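Local coordinates for protein cellulase (Bacillus sp. BG-CS10, PDB 5E09) that hydrolyses beta-1,4-glucosidic bonds of cellulose as a salt-adapted glycoside hydrolase family 5 enzyme, probably aided by its family 46 carbohydrate-binding module, at residues V42-I47 with L92-Y97; Y55-I60 with T306-D311; D202-L207 with N254-T259; R339-E344 with A417-G422. All blocks are in the same frame, centred on the assembly; numbering follows the deposited sequence.

How the contacts relate
Running from the N terminus, residues 42-47 open contact 1 and residues 55-60 open contact 2 before 92-97 closes the first, so these two contacts cross. Contact 1 joins two successive outer helices of the catalytic barrel, and contact 2 carries the chain round to its eighth strand at 306-311. The two touch directly, since Tyr-97 and Ile-58 probably share a backbone hydrogen bond between neighbouring strands. Contact 3, 202-207 with 254-259, opens and closes within the long span between the halves of contact 2 and pairs two further outer helices. Contact 4 follows in series, closing a loop within the X2 module, with nearest atoms about 11 Å from contact 2.

Contact 1: V42-I47 with L92-Y97; sequences VTRELI and LEEDLY
NH2 of Arg-44 meets OE1 of Glu-93 at 3.1 Å in a salt bridge, although the hydrogen bond within it is weak, with an N-H...O angle of 120°. The contact lies on the outside of the (beta/alpha)8 barrel, where the start of helix 44-52 faces the end of helix 78-93. Arg-44 reaches across by leaving its backbone with CG anti to N and then bending at its second torsion (68°), while Glu-93 stretches out beyond CG to meet it. The guanidinium and carboxylate planes stand 77° apart, so the two groups do not form a flat, two-pronged pair. Glu-94 comes from the opposite direction with its carboxylate at the guanidinium edge and may complete a salt-bridge network, though its OE2 and Arg-44 NH1 are modelled too close for the details to be trusted. Next to these charges, the aliphatic part of Glu-94 begins an apolar patch, its CG lying 4.1 Å from CG2 of Ile-47. The turn that delivers Leu-96 is a Schellman motif: Asp-95 has positive phi, its N bonds to Leu-92 O, and Leu-96 N reaches back to Ala-91 O. Helix 44-52 begins with its own cap, in which Thr-43 OG1 accepts from Leu-46 N at 3.0 Å. Ile-47 CG2 meets Leu-96 CD1 at 4.0 Å, both side chains buried.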
loop_
_atom_site.group_PDB
_atom_site.type_symbol
_atom_site.label_atom_id
_atom_site.label_comp_id
_atom_site.label_asym_id
_atom_site.label_seq_id
_atom_site.Cartn_x
_atom_site.Cartn_y
_atom_site.Cartn_z
ATOM N N VAL A 42 18.671 -7.912 8.750
ATOM C CA VAL A 42 18.039 -7.090 9.770
ATOM C C VAL A 42 19.063 -6.633 10.800
ATOM O O VAL A 42 19.891 -7.422 11.257
ATOM C CB VAL A 42 16.896 -7.850 10.471
ATOM C CG1 VAL A 42 16.203 -6.962 11.498
ATOM C CG2 VAL A 42 15.901 -8.367 9.441
ATOM N N THR A 43 19.018 -5.351 11.147
ATOM C CA THR A 43 19.896 -4.813 12.174
ATOM C C THR A 43 19.098 -4.483 13.427
ATOM O O THR A 43 17.884 -4.281 13.362
ATOM C CB THR A 43 20.640 -3.549 11.685
ATOM O OG1 THR A 43 19.710 -2.470 11.513
ATOM C CG2 THR A 43 21.365 -3.827 10.370
ATOM N N ARG A 44 19.778 -4.445 14.568
ATOM C CA ARG A 44 19.161 -4.012 15.816
ATOM C C ARG A 44 18.586 -2.602 15.674
ATOM O O ARG A 44 17.539 -2.268 16.246
ATOM C CB ARG A 44 20.188 -4.052 16.951
ATOM C CG ARG A 44 19.647 -3.697 18.321
ATOM C CD ARG A 44 18.681 -4.758 18.813
ATOM N NE ARG A 44 18.414 -4.635 20.242
ATOM C CZ ARG A 44 17.446 -3.882 20.753
ATOM N NH1 ARG A 44 16.657 -3.181 19.947
ATOM N NH2 ARG A 44 17.266 -3.825 22.067
ATOM N N GLU A 45 19.281 -1.779 14.900
ATOM C CA GLU A 45 18.902 -0.383 14.736
ATOM C C GLU A 45 17.633 -0.241 13.909
ATOM O O GLU A 45 16.885 0.717 14.090
ATOM C CB GLU A 45 20.052 0.409 14.099
ATOM C CG GLU A 45 21.307 0.511 14.951
ATOM C CD GLU A 45 22.241 -0.684 14.801
ATOM O OE1 GLU A 45 21.897 -1.642 14.070
ATOM O OE2 GLU A 45 23.322 -0.671 15.431
ATOM N N LEU A 46 17.390 -1.189 13.007
ATOM C CA LEU A 46 16.142 -1.202 12.244
ATOM C C LEU A 46 14.946 -1.350 13.180
ATOM O O LEU A 46 14.006 -0.541 13.157
ATOM C CB LEU A 46 16.149 -2.335 11.218
ATOM C CG LEU A 46 14.943 -2.358 10.279
ATOM C CD1 LEU A 46 14.836 -1.033 9.564
ATOM C CD2 LEU A 46 15.048 -3.494 9.275
ATOM N N ILE A 47 15.000 -2.386 14.008
ATOM C CA ILE A 47 13.960 -2.659 14.991
ATOM C C ILE A 47 13.779 -1.488 15.949
ATOM O O ILE A 47 12.646 -1.028 16.199
ATOM C CB ILE A 47 14.286 -3.934 15.795
ATOM C CG1 ILE A 47 14.649 -5.081 14.852
ATOM C CG2 ILE A 47 13.124 -4.320 16.694
ATOM C CD1 ILE A 47 13.561 -5.436 13.852
ATOM N N LEU A 92 10.980 -8.027 20.821
ATOM C CA LEU A 92 10.389 -8.193 22.148
ATOM C C LEU A 92 11.094 -7.293 23.171
ATOM O O LEU A 92 10.446 -6.718 24.044
ATOM C CB LEU A 92 10.437 -9.661 22.584
ATOM C CG LEU A 92 9.486 -10.591 21.817
ATOM C CD1 LEU A 92 9.741 -12.054 22.148
ATOM C CD2 LEU A 92 8.029 -10.223 22.081
ATOM N N GLU A 93 12.414 -7.158 23.038
ATOM C CA GLU A 93 13.209 -6.274 23.893
ATOM C C GLU A 93 12.775 -4.816 23.791
ATOM O O GLU A 93 12.815 -4.083 24.777
ATOM C CB GLU A 93 14.692 -6.374 23.539
ATOM C CG GLU A 93 15.349 -7.694 23.890
ATOM C CD GLU A 93 16.748 -7.803 23.309
ATOM O OE1 GLU A 93 17.400 -6.749 23.141
ATOM O OE2 GLU A 93 17.189 -8.936 23.008
ATOM N N GLU A 94 12.375 -4.394 22.592
ATOM C CA GLU A 94 11.879 -3.037 22.380
ATOM C C GLU A 94 10.439 -2.886 22.850
ATOM O O GLU A 94 9.807 -1.857 22.598
ATOM C CB GLU A 94 11.980 -2.649 20.905
ATOM C CG GLU A 94 13.399 -2.589 20.377
ATOM C CD GLU A 94 14.203 -1.462 21.001
ATOM O OE1 GLU A 94 13.590 -0.481 21.478
ATOM O OE2 GLU A 94 15.449 -1.557 21.021
ATOM N N ASP A 95 9.936 -3.922 23.522
ATOM C CA ASP A 95 8.564 -3.973 24.038
ATOM C C ASP A 95 7.523 -3.955 22.911
ATOM O O ASP A 95 6.379 -3.549 23.112
ATOM C CB ASP A 95 8.310 -2.818 25.018
ATOM C CG ASP A 95 9.048 -2.995 26.335
ATOM O OD1 ASP A 95 9.520 -4.123 26.606
ATOM O OD2 ASP A 95 9.159 -2.007 27.096
ATOM N N LEU A 96 7.922 -4.406 21.727
ATOM C CA LEU A 96 6.989 -4.539 20.616
ATOM C C LEU A 96 6.199 -5.839 20.714
ATOM O O LEU A 96 6.690 -6.827 21.255
ATOM C CB LEU A 96 7.729 -4.493 19.275
ATOM C CG LEU A 96 8.480 -3.215 18.907
ATOM C CD1 LEU A 96 9.333 -3.447 17.661
ATOM C CD2 LEU A 96 7.495 -2.089 18.685
ATOM N N TYR A 97 4.972 -5.832 20.202
ATOM C CA TYR A 97 4.278 -7.081 19.915
ATOM C C TYR A 97 4.816 -7.598 18.589
ATOM O O TYR A 97 5.158 -6.802 17.713
ATOM C CB TYR A 97 2.769 -6.887 19.831
ATOM C CG TYR A 97 2.083 -6.508 21.124
ATOM C CD1 TYR A 97 2.021 -5.180 21.542
ATOM C CD2 TYR A 97 1.455 -7.471 21.905
ATOM C CE1 TYR A 97 1.369 -4.825 22.713
ATOM C CE2 TYR A 97 0.803 -7.128 23.079
ATOM C CZ TYR A 97 0.765 -5.803 23.479
ATOM O OH TYR A 97 0.118 -5.462 24.646
#

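Contact 2: Y55-I60 with T306-D311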
loop_
_atom_site.group_PDB
_atom_site.type_symbol
_atom_site.label_atom_id
_atom_site.label_comp_id
_atom_site.label_asym_id
_atom_site.label_seq_id
_atom_site.Cartn_x
_atom_site.Cartn_y
_atom_site.Cartn_z
ATOM N N TYR A 55 5.721 2.977 16.408
ATOM C CA TYR A 55 5.087 1.697 16.110
ATOM C C TYR A 55 5.149 0.787 17.325
ATOM O O TYR A 55 6.194 0.672 17.964
ATOM C CB TYR A 55 5.744 1.031 14.899
ATOM C CG TYR A 55 5.304 1.649 13.594
ATOM C CD1 TYR A 55 4.062 1.346 13.047
ATOM C CD2 TYR A 55 6.118 2.558 12.920
ATOM C CE1 TYR A 55 3.643 1.916 11.864
ATOM C CE2 TYR A 55 5.704 3.138 11.731
ATOM C CZ TYR A 55 4.465 2.811 11.209
ATOM O OH TYR A 55 4.044 3.377 10.031
ATOM N N LYS A 56 4.029 0.147 17.648
ATOM C CA LYS A 56 3.954 -0.677 18.850
ATOM C C LYS A 56 3.882 -2.179 18.556
ATOM O O LYS A 56 3.780 -2.994 19.475
ATOM C CB LYS A 56 2.757 -0.254 19.700
ATOM C CG LYS A 56 2.909 1.130 20.299
ATOM C CD LYS A 56 2.336 1.191 21.692
ATOM C CE LYS A 56 0.906 0.703 21.722
ATOM N NZ LYS A 56 0.379 0.713 23.113
ATOM N N SER A 57 3.944 -2.549 17.283
ATOM C CA SER A 57 3.989 -3.964 16.931
ATOM C C SER A 57 4.593 -4.166 15.557
ATOM O O SER A 57 4.540 -3.287 14.699
ATOM C CB SER A 57 2.594 -4.598 16.994
ATOM O OG SER A 57 1.698 -3.968 16.102
ATOM N N ILE A 58 5.183 -5.333 15.357
ATOM C CA ILE A 58 5.848 -5.617 14.106
ATOM C C ILE A 58 5.434 -6.998 13.605
ATOM O O ILE A 58 5.366 -7.961 14.370
ATOM C CB ILE A 58 7.387 -5.521 14.261
ATOM C CG1 ILE A 58 8.090 -5.841 12.939
ATOM C CG2 ILE A 58 7.876 -6.436 15.369
ATOM C CD1 ILE A 58 9.601 -5.792 13.035
ATOM N N ARG A 59 5.123 -7.077 12.318
ATOM C CA ARG A 59 4.832 -8.348 11.681
ATOM C C ARG A 59 6.088 -8.817 10.973
ATOM O O ARG A 59 6.733 -8.051 10.258
ATOM C CB ARG A 59 3.668 -8.217 10.703
ATOM C CG ARG A 59 3.231 -9.521 10.034
ATOM C CD ARG A 59 1.794 -9.375 9.548
ATOM N NE ARG A 59 1.304 -10.523 8.791
ATOM C CZ ARG A 59 1.375 -10.635 7.468
ATOM N NH1 ARG A 59 1.935 -9.674 6.750
ATOM N NH2 ARG A 59 0.887 -11.709 6.863
ATOM N N ILE A 60 6.456 -10.067 11.199
ATOM C CA ILE A 60 7.642 -10.611 10.568
ATOM C C ILE A 60 7.239 -11.765 9.661
ATOM O O ILE A 60 7.150 -12.915 10.103
ATOM C CB ILE A 60 8.678 -11.072 11.609
ATOM C CG1 ILE A 60 9.073 -9.898 12.503
ATOM C CG2 ILE A 60 9.917 -11.618 10.922
ATOM C CD1 ILE A 60 9.990 -10.285 13.633
ATOM N N THR A 306 -6.955 -2.734 14.451
ATOM C CA THR A 306 -5.516 -2.561 14.553
ATOM C C THR A 306 -4.910 -2.807 13.174
ATOM O O THR A 306 -5.205 -3.817 12.542
ATOM C CB THR A 306 -4.906 -3.513 15.593
ATOM O OG1 THR A 306 -5.187 -3.018 16.910
ATOM C CG2 THR A 306 -3.403 -3.621 15.418
ATOM N N HIS A 307 -4.084 -1.880 12.695
ATOM C CA HIS A 307 -3.552 -1.975 11.338
ATOM C C HIS A 307 -2.030 -2.059 11.307
ATOM O O HIS A 307 -1.348 -1.573 12.213
ATOM C CB HIS A 307 -4.024 -0.782 10.508
ATOM C CG HIS A 307 -3.697 0.542 11.124
ATOM N ND1 HIS A 307 -2.412 1.043 11.169
ATOM C CD2 HIS A 307 -4.482 1.458 11.735
ATOM C CE1 HIS A 307 -2.426 2.216 11.778
ATOM N NE2 HIS A 307 -3.669 2.491 12.134
HETATM N N MSE A 308 -1.506 -2.673 10.249
HETATM C CA MSE A 308 -0.070 -2.908 10.097
HETATM C C MSE A 308 0.406 -2.630 8.666
HETATM O O MSE A 308 0.070 -3.368 7.737
HETATM C CB MSE A 308 0.276 -4.348 10.486
HETATM C CG MSE A 308 -0.327 -4.789 11.809
HETATM SE SE MSE A 308 0.324 -6.516 12.371
HETATM C CE MSE A 308 2.016 -5.959 13.165
ATOM N N LEU A 309 1.195 -1.574 8.503
ATOM C CA LEU A 309 1.611 -1.093 7.189
ATOM C C LEU A 309 2.557 -2.059 6.486
ATOM O O LEU A 309 3.512 -2.553 7.086
ATOM C CB LEU A 309 2.281 0.278 7.332
ATOM C CG LEU A 309 2.966 0.900 6.113
ATOM C CD1 LEU A 309 1.936 1.427 5.126
ATOM C CD2 LEU A 309 3.933 1.997 6.547
ATOM N N TRP A 310 2.292 -2.326 5.211
ATOM C CA TRP A 310 3.192 -3.161 4.425
ATOM C C TRP A 310 4.374 -2.330 3.938
ATOM O O TRP A 310 4.193 -1.349 3.216
ATOM C CB TRP A 310 2.469 -3.795 3.231
ATOM C CG TRP A 310 3.401 -4.581 2.353
ATOM C CD1 TRP A 310 3.849 -4.233 1.106
ATOM C CD2 TRP A 310 4.025 -5.824 2.664
ATOM N NE1 TRP A 310 4.701 -5.191 0.623
ATOM C CE2 TRP A 310 4.830 -6.190 1.570
ATOM C CE3 TRP A 310 3.972 -6.688 3.770
ATOM C CZ2 TRP A 310 5.579 -7.362 1.531
ATOM C CZ3 TRP A 310 4.719 -7.856 3.739
ATOM C CH2 TRP A 310 5.512 -8.181 2.626
ATOM N N ASP A 311 5.578 -2.721 4.341
ATOM C CA ASP A 311 6.789 -1.993 3.974
ATOM C C ASP A 311 7.837 -2.953 3.428
ATOM O O ASP A 311 8.522 -3.618 4.195
ATOM C CB ASP A 311 7.340 -1.237 5.186
ATOM C CG ASP A 311 8.407 -0.201 4.815
ATOM O OD1 ASP A 311 9.032 -0.310 3.732
ATOM O OD2 ASP A 311 8.619 0.729 5.631
#
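Met-308, modelled as selenomethionine, spans the barrel interior to the strand of Ser-57 and Arg-59 and supplies the largest share of the buried surface. Its chain bends at the third torsion (82°), which brings the methyl CE to 3.4 Å from Arg-59 N and 3.7 Å from Arg-59 CB. The same methyl lies 3.6 Å from Ser-57 OG, whose hydrogen-bond partner is Met-17 O. Next along the strand, Leu-309 sends CD2 to Tyr-55 OH at 3.7 Å, the two side chains crossing at a slant. Trp-310 follows with a looser approach, CZ3 standing 4.5 Å from Arg-59 NH1, close to the plane of the guanidinium and at its edge. Strands 57-60 and 306-311 are the second and eighth of the (beta/alpha)8 barrel, with strand 20-23 between them. Their short axes pass 8.0 Å apart at 52°, too far for backbone pairing, so side chains do the joining. The extended Arg-59 carries its charge past the selenomethionine to salt bridges with Glu-145 and Glu-271. The chemistry is thus divided: the strands meet by van der Waals packing, chiefly round the selenomethionine methyl, with Leu-309 on Tyr-55 beside it, while the buried arginine finds its polar partners on other parts of the barrel.

Contact 3: D202-L207 with N254-T259; sequences DLLNRL and NRVHNT
Leu-204 projects from helix 202-207 onto helix 254-259 and buries more surface here than any other residue. Its extended second torsion (178°) carries CD1 outward to Arg-255, where this methyl lies 3.8 Å from Arg-255 CG and equally near Arg-255 O. The leucine and arginine side chains cross at about a right angle, the hydrocarbon part of the arginine taking the contact while its NE is bonded to Thr-199 O. CD1 also touches Val-256, more loosely, at 4.4 Å from CG2. Thr-259, one turn further on, covers the base of the leucine: its CG2 sits 4.0 Å from Leu-204 CB. The two segments run nearly side by side, at 23° with their axes 10.3 Å apart, as neighbouring outer helices of the (beta/alpha)8 barrel do; strand 219-225 lies between them in the chain. The two branches of Thr-259 serve different ends. With chi1 at -58°, CG2 faces the other helix and OG1 turns back to donate to Arg-255 O at 3.0 Å. That carbonyl also accepts from Thr-259 N, and the two donors come from opposite faces of its plane. Gln-201 NE2 bonds to Thr-259 OG1 as well as to Asn-205 OD1, thereby linking polar groups of both helices. Beside it, Asn-205 OD1 stands 4.3 Å from the threonine methyl CG2.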
loop_
_atom_site.group_PDB
_atom_site.type_symbol
_atom_site.label_atom_id
_atom_site.label_comp_id
_atom_site.label_asym_id
_atom_site.label_seq_id
_atom_site.Cartn_x
_atom_site.Cartn_y
_atom_site.Cartn_z
ATOM N N ASP A 202 -18.971 -13.819 2.768
ATOM C CA ASP A 202 -18.948 -15.269 2.919
ATOM C C ASP A 202 -17.642 -15.759 3.544
ATOM O O ASP A 202 -17.647 -16.632 4.424
ATOM C CB ASP A 202 -19.170 -15.963 1.576
ATOM C CG ASP A 202 -19.210 -17.476 1.708
ATOM O OD1 ASP A 202 -20.123 -17.992 2.396
ATOM O OD2 ASP A 202 -18.330 -18.149 1.128
ATOM N N LEU A 203 -16.527 -15.196 3.092
ATOM C CA LEU A 203 -15.230 -15.516 3.669
ATOM C C LEU A 203 -15.181 -15.119 5.147
ATOM O O LEU A 203 -14.724 -15.888 6.006
ATOM C CB LEU A 203 -14.123 -14.819 2.881
ATOM C CG LEU A 203 -14.186 -15.046 1.366
ATOM C CD1 LEU A 203 -13.067 -14.311 0.657
ATOM C CD2 LEU A 203 -14.137 -16.528 1.030
ATOM N N LEU A 204 -15.677 -13.922 5.442
ATOM C CA LEU A 204 -15.759 -13.455 6.823
ATOM C C LEU A 204 -16.551 -14.442 7.674
ATOM O O LEU A 204 -16.108 -14.840 8.757
ATOM C CB LEU A 204 -16.394 -12.065 6.893
ATOM C CG LEU A 204 -15.629 -10.933 6.204
ATOM C CD1 LEU A 204 -16.403 -9.626 6.305
ATOM C CD2 LEU A 204 -14.224 -10.786 6.783
ATOM N N ASN A 205 -17.708 -14.849 7.164
ATOM C CA ASN A 205 -18.573 -15.789 7.866
ATOM C C ASN A 205 -17.890 -17.115 8.145
ATOM O O ASN A 205 -18.034 -17.668 9.227
ATOM C CB ASN A 205 -19.853 -16.038 7.072
ATOM C CG ASN A 205 -20.800 -14.862 7.121
ATOM O OD1 ASN A 205 -20.794 -14.090 8.080
ATOM N ND2 ASN A 205 -21.615 -14.710 6.082
ATOM N N ARG A 206 -17.147 -17.625 7.171
ATOM C CA ARG A 206 -16.504 -18.923 7.335
ATOM C C ARG A 206 -15.353 -18.875 8.333
ATOM O O ARG A 206 -15.158 -19.819 9.115
ATOM C CB ARG A 206 -16.028 -19.439 5.983
ATOM C CG ARG A 206 -17.186 -19.612 5.028
ATOM C CD ARG A 206 -16.796 -20.356 3.793
ATOM N NE ARG A 206 -17.325 -21.715 3.794
ATOM C CZ ARG A 206 -18.358 -22.110 3.061
ATOM N NH1 ARG A 206 -18.971 -21.250 2.258
ATOM N NH2 ARG A 206 -18.771 -23.370 3.121
ATOM N N LEU A 207 -14.594 -17.780 8.320
ATOM C CA LEU A 207 -13.589 -17.597 9.364
ATOM C C LEU A 207 -14.276 -17.546 10.731
ATOM O O LEU A 207 -13.817 -18.157 11.702
ATOM C CB LEU A 207 -12.774 -16.329 9.121
ATOM C CG LEU A 207 -11.841 -15.957 10.274
ATOM C CD1 LEU A 207 -10.868 -17.074 10.549
ATOM C CD2 LEU A 207 -11.105 -14.672 9.965
ATOM N N ASN A 254 -17.052 -1.846 7.371
ATOM C CA ASN A 254 -18.347 -2.020 8.018
ATOM C C ASN A 254 -18.656 -3.494 8.193
ATOM O O ASN A 254 -19.024 -3.924 9.284
ATOM C CB ASN A 254 -19.476 -1.353 7.230
ATOM C CG ASN A 254 -19.664 0.103 7.603
ATOM O OD1 ASN A 254 -19.117 0.577 8.600
ATOM N ND2 ASN A 254 -20.445 0.821 6.804
ATOM N N ARG A 255 -18.505 -4.288 7.137
ATOM C CA ARG A 255 -18.837 -5.694 7.324
ATOM C C ARG A 255 -17.770 -6.419 8.153
ATOM O O ARG A 255 -18.097 -7.360 8.892
ATOM C CB ARG A 255 -19.073 -6.398 5.984
ATOM C CG ARG A 255 -17.939 -6.375 5.011
ATOM C CD ARG A 255 -18.282 -7.200 3.783
ATOM N NE ARG A 255 -17.226 -7.100 2.787
ATOM C CZ ARG A 255 -17.174 -6.157 1.855
ATOM N NH1 ARG A 255 -18.130 -5.243 1.784
ATOM N NH2 ARG A 255 -16.167 -6.134 0.991
ATOM N N VAL A 256 -16.513 -5.979 8.070
ATOM C CA VAL A 256 -15.507 -6.549 8.973
ATOM C C VAL A 256 -15.890 -6.278 10.434
ATOM O O VAL A 256 -15.783 -7.150 11.296
ATOM C CB VAL A 256 -14.090 -5.989 8.706
ATOM C CG1 VAL A 256 -13.134 -6.391 9.826
ATOM C CG2 VAL A 256 -13.572 -6.470 7.365
ATOM N N HIS A 257 -16.355 -5.066 10.702
ATOM C CA HIS A 257 -16.739 -4.684 12.055
ATOM C C HIS A 257 -17.963 -5.465 12.543
ATOM O O HIS A 257 -17.975 -5.981 13.663
ATOM C CB HIS A 257 -17.013 -3.184 12.121
ATOM C CG HIS A 257 -17.475 -2.715 13.465
ATOM N ND1 HIS A 257 -16.603 -2.378 14.477
ATOM C CD2 HIS A 257 -18.721 -2.531 13.963
ATOM C CE1 HIS A 257 -17.290 -2.001 15.540
ATOM N NE2 HIS A 257 -18.578 -2.087 15.254
ATOM N N ASN A 258 -18.987 -5.554 11.698
ATOM C CA ASN A 258 -20.207 -6.271 12.061
ATOM C C ASN A 258 -19.955 -7.746 12.338
ATOM O O ASN A 258 -20.499 -8.311 13.291
ATOM C CB ASN A 258 -21.262 -6.141 10.962
ATOM C CG ASN A 258 -21.642 -4.704 10.693
ATOM O OD1 ASN A 258 -21.526 -3.841 11.570
ATOM N ND2 ASN A 258 -22.100 -4.432 9.473
ATOM N N THR A 259 -19.126 -8.373 11.509
ATOM C CA THR A 259 -18.908 -9.805 11.657
ATOM C C THR A 259 -18.042 -10.159 12.866
ATOM O O THR A 259 -18.356 -11.096 13.594
ATOM C CB THR A 259 -18.274 -10.401 10.392
ATOM O OG1 THR A 259 -19.128 -10.139 9.274
ATOM C CG2 THR A 259 -18.092 -11.908 10.543
#

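Contact 4: R339-E344 with A417-G422; sequences RSATAE and AQFNSG
Ala-341 sets its CB squarely on one face of the Phe-419 ring, a CH-pi contact with the methyl 3.5 Å from the ring centroid and 15° off the normal. All six ring carbons of Phe-419 lie within 4.1 Å of Ala-341 CB, CE2 being the closest at 3.4 Å. Phe-419 holds CG anti to its carbonyl carbon, and a second torsion of 89° sets the ring plane roughly perpendicular to that of CA, CB and CG, with one face turned to the Ala-341 methyl. Leu-370 of strand 370-375 and Trp-425 of strand 425-432 also pack against the side chain. Beside the ring the contact becomes polar. A water accepts from Ala-341 N at 2.7 Å and donates to Ser-421 O at 3.1 Å, bridging the two backbones where they do not bond directly. Ser-340 likewise has OG anti to its carbonyl carbon; the hydroxyl lies 3.6 Å from Gly-422 CA and accepts from Ala-423 N, so it is held at the turn rather than left to rotate. The backbone angles of Gly-422, with phi at 97°, themselves call for glycine, and its close fit against Ser-340 and Arg-339 O adds to this. Residues 339-341 follow helix 326-337, and Arg-339 ties them to the catalytic domain by a salt bridge to Glu-294 on helix 286-302. Ala-341, just ahead of strand 342-343 of one sheet, packs on Phe-419 of strand 410-419 in the other, consistent with the immunoglobulin-like sandwich expected of the E-set clan.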
loop_
_atom_site.group_PDB
_atom_site.type_symbol
_atom_site.label_atom_id
_atom_site.label_comp_id
_atom_site.label_asym_id
_atom_site.label_seq_id
_atom_site.Cartn_x
_atom_site.Cartn_y
_atom_site.Cartn_z
ATOM N N ARG A 339 -8.100 12.990 12.834
ATOM C CA ARG A 339 -8.214 13.421 11.446
ATOM C C ARG A 339 -7.367 14.651 11.124
ATOM O O ARG A 339 -7.201 15.539 11.961
ATOM C CB ARG A 339 -9.682 13.700 11.106
ATOM C CG ARG A 339 -10.582 12.484 11.273
ATOM C CD ARG A 339 -11.727 12.491 10.271
ATOM N NE ARG A 339 -11.249 12.395 8.892
ATOM C CZ ARG A 339 -12.046 12.395 7.829
ATOM N NH1 ARG A 339 -13.361 12.488 7.986
ATOM N NH2 ARG A 339 -11.529 12.304 6.609
ATOM N N SER A 340 -6.827 14.681 9.907
ATOM C CA SER A 340 -6.122 15.845 9.380
ATOM C C SER A 340 -6.964 16.515 8.313
ATOM O O SER A 340 -7.691 15.846 7.576
ATOM C CB SER A 340 -4.763 15.459 8.788
ATOM O OG SER A 340 -3.894 14.963 9.784
ATOM N N ALA A 341 -6.868 17.836 8.227
ATOM C CA ALA A 341 -7.487 18.549 7.126
ATOM C C ALA A 341 -6.716 18.235 5.851
ATOM O O ALA A 341 -5.508 17.974 5.883
ATOM C CB ALA A 341 -7.514 20.045 7.387
ATOM N N THR A 342 -7.424 18.232 4.731
ATOM C CA THR A 342 -6.788 18.039 3.443
ATOM C C THR A 342 -7.310 19.128 2.519
ATOM O O THR A 342 -7.996 20.045 2.968
ATOM C CB THR A 342 -7.069 16.632 2.859
ATOM O OG1 THR A 342 -8.475 16.473 2.633
ATOM C CG2 THR A 342 -6.603 15.543 3.816
ATOM N N ALA A 343 -6.978 19.035 1.238
ATOM C CA ALA A 343 -7.528 19.942 0.240
ATOM C C ALA A 343 -7.778 19.174 -1.055
ATOM O O ALA A 343 -7.329 18.038 -1.199
ATOM C CB ALA A 343 -6.594 21.117 0.006
ATOM N N GLU A 344 -8.487 19.795 -1.994
ATOM C CA GLU A 344 -8.838 19.151 -3.256
ATOM C C GLU A 344 -7.599 18.733 -4.048
ATOM O O GLU A 344 -7.671 17.863 -4.914
ATOM C CB GLU A 344 -9.707 20.079 -4.104
ATOM C CG GLU A 344 -9.043 21.405 -4.437
ATOM C CD GLU A 344 -9.939 22.325 -5.245
ATOM O OE1 GLU A 344 -10.902 21.826 -5.869
ATOM O OE2 GLU A 344 -9.678 23.550 -5.254
ATOM N N ALA A 417 -0.039 24.823 5.062
ATOM C CA ALA A 417 -1.247 25.126 5.814
ATOM C C ALA A 417 -1.212 24.431 7.163
ATOM O O ALA A 417 -0.962 23.219 7.253
ATOM C CB ALA A 417 -2.491 24.720 5.034
ATOM N N GLN A 418 -1.458 25.220 8.203
ATOM C CA GLN A 418 -1.412 24.762 9.582
ATOM C C GLN A 418 -2.808 24.756 10.176
ATOM O O GLN A 418 -3.628 25.620 9.874
ATOM C CB GLN A 418 -0.494 25.655 10.409
ATOM C CG GLN A 418 0.869 25.881 9.787
ATOM C CD GLN A 418 1.672 26.949 10.513
ATOM O OE1 GLN A 418 1.200 28.071 10.721
ATOM N NE2 GLN A 418 2.893 26.600 10.908
ATOM N N PHE A 419 -3.071 23.780 11.032
ATOM C CA PHE A 419 -4.410 23.570 11.557
ATOM C C PHE A 419 -4.366 23.374 13.064
ATOM O O PHE A 419 -3.318 23.044 13.621
ATOM C CB PHE A 419 -5.069 22.364 10.869
ATOM C CG PHE A 419 -5.203 22.523 9.381
ATOM C CD1 PHE A 419 -4.190 22.108 8.532
ATOM C CD2 PHE A 419 -6.329 23.118 8.833
ATOM C CE1 PHE A 419 -4.309 22.274 7.162
ATOM C CE2 PHE A 419 -6.447 23.291 7.463
ATOM C CZ PHE A 419 -5.441 22.867 6.629
ATOM N N ASN A 420 -5.502 23.585 13.723
ATOM C CA ASN A 420 -5.552 23.459 15.173
ATOM C C ASN A 420 -5.261 22.028 15.606
ATOM O O ASN A 420 -4.782 21.793 16.716
ATOM C CB ASN A 420 -6.906 23.928 15.726
ATOM C CG ASN A 420 -8.085 23.207 15.109
ATOM O OD1 ASN A 420 -7.964 22.562 14.067
ATOM N ND2 ASN A 420 -9.248 23.326 15.747
ATOM N N SER A 421 -5.534 21.080 14.714
ATOM C CA SER A 421 -5.209 19.682 14.957
ATOM C C SER A 421 -4.853 18.980 13.649
ATOM O O SER A 421 -5.327 19.371 12.580
ATOM C CB SER A 421 -6.377 18.971 15.641
ATOM O OG SER A 421 -5.958 17.748 16.221
ATOM N N GLY A 422 -4.013 17.952 13.740
ATOM C CA GLY A 422 -3.666 17.135 12.589
ATOM C C GLY A 422 -2.363 17.540 11.934
ATOM O O GLY A 422 -1.661 18.423 12.421
HETATM O O HOH W 1 -4.705 18.764 9.584
#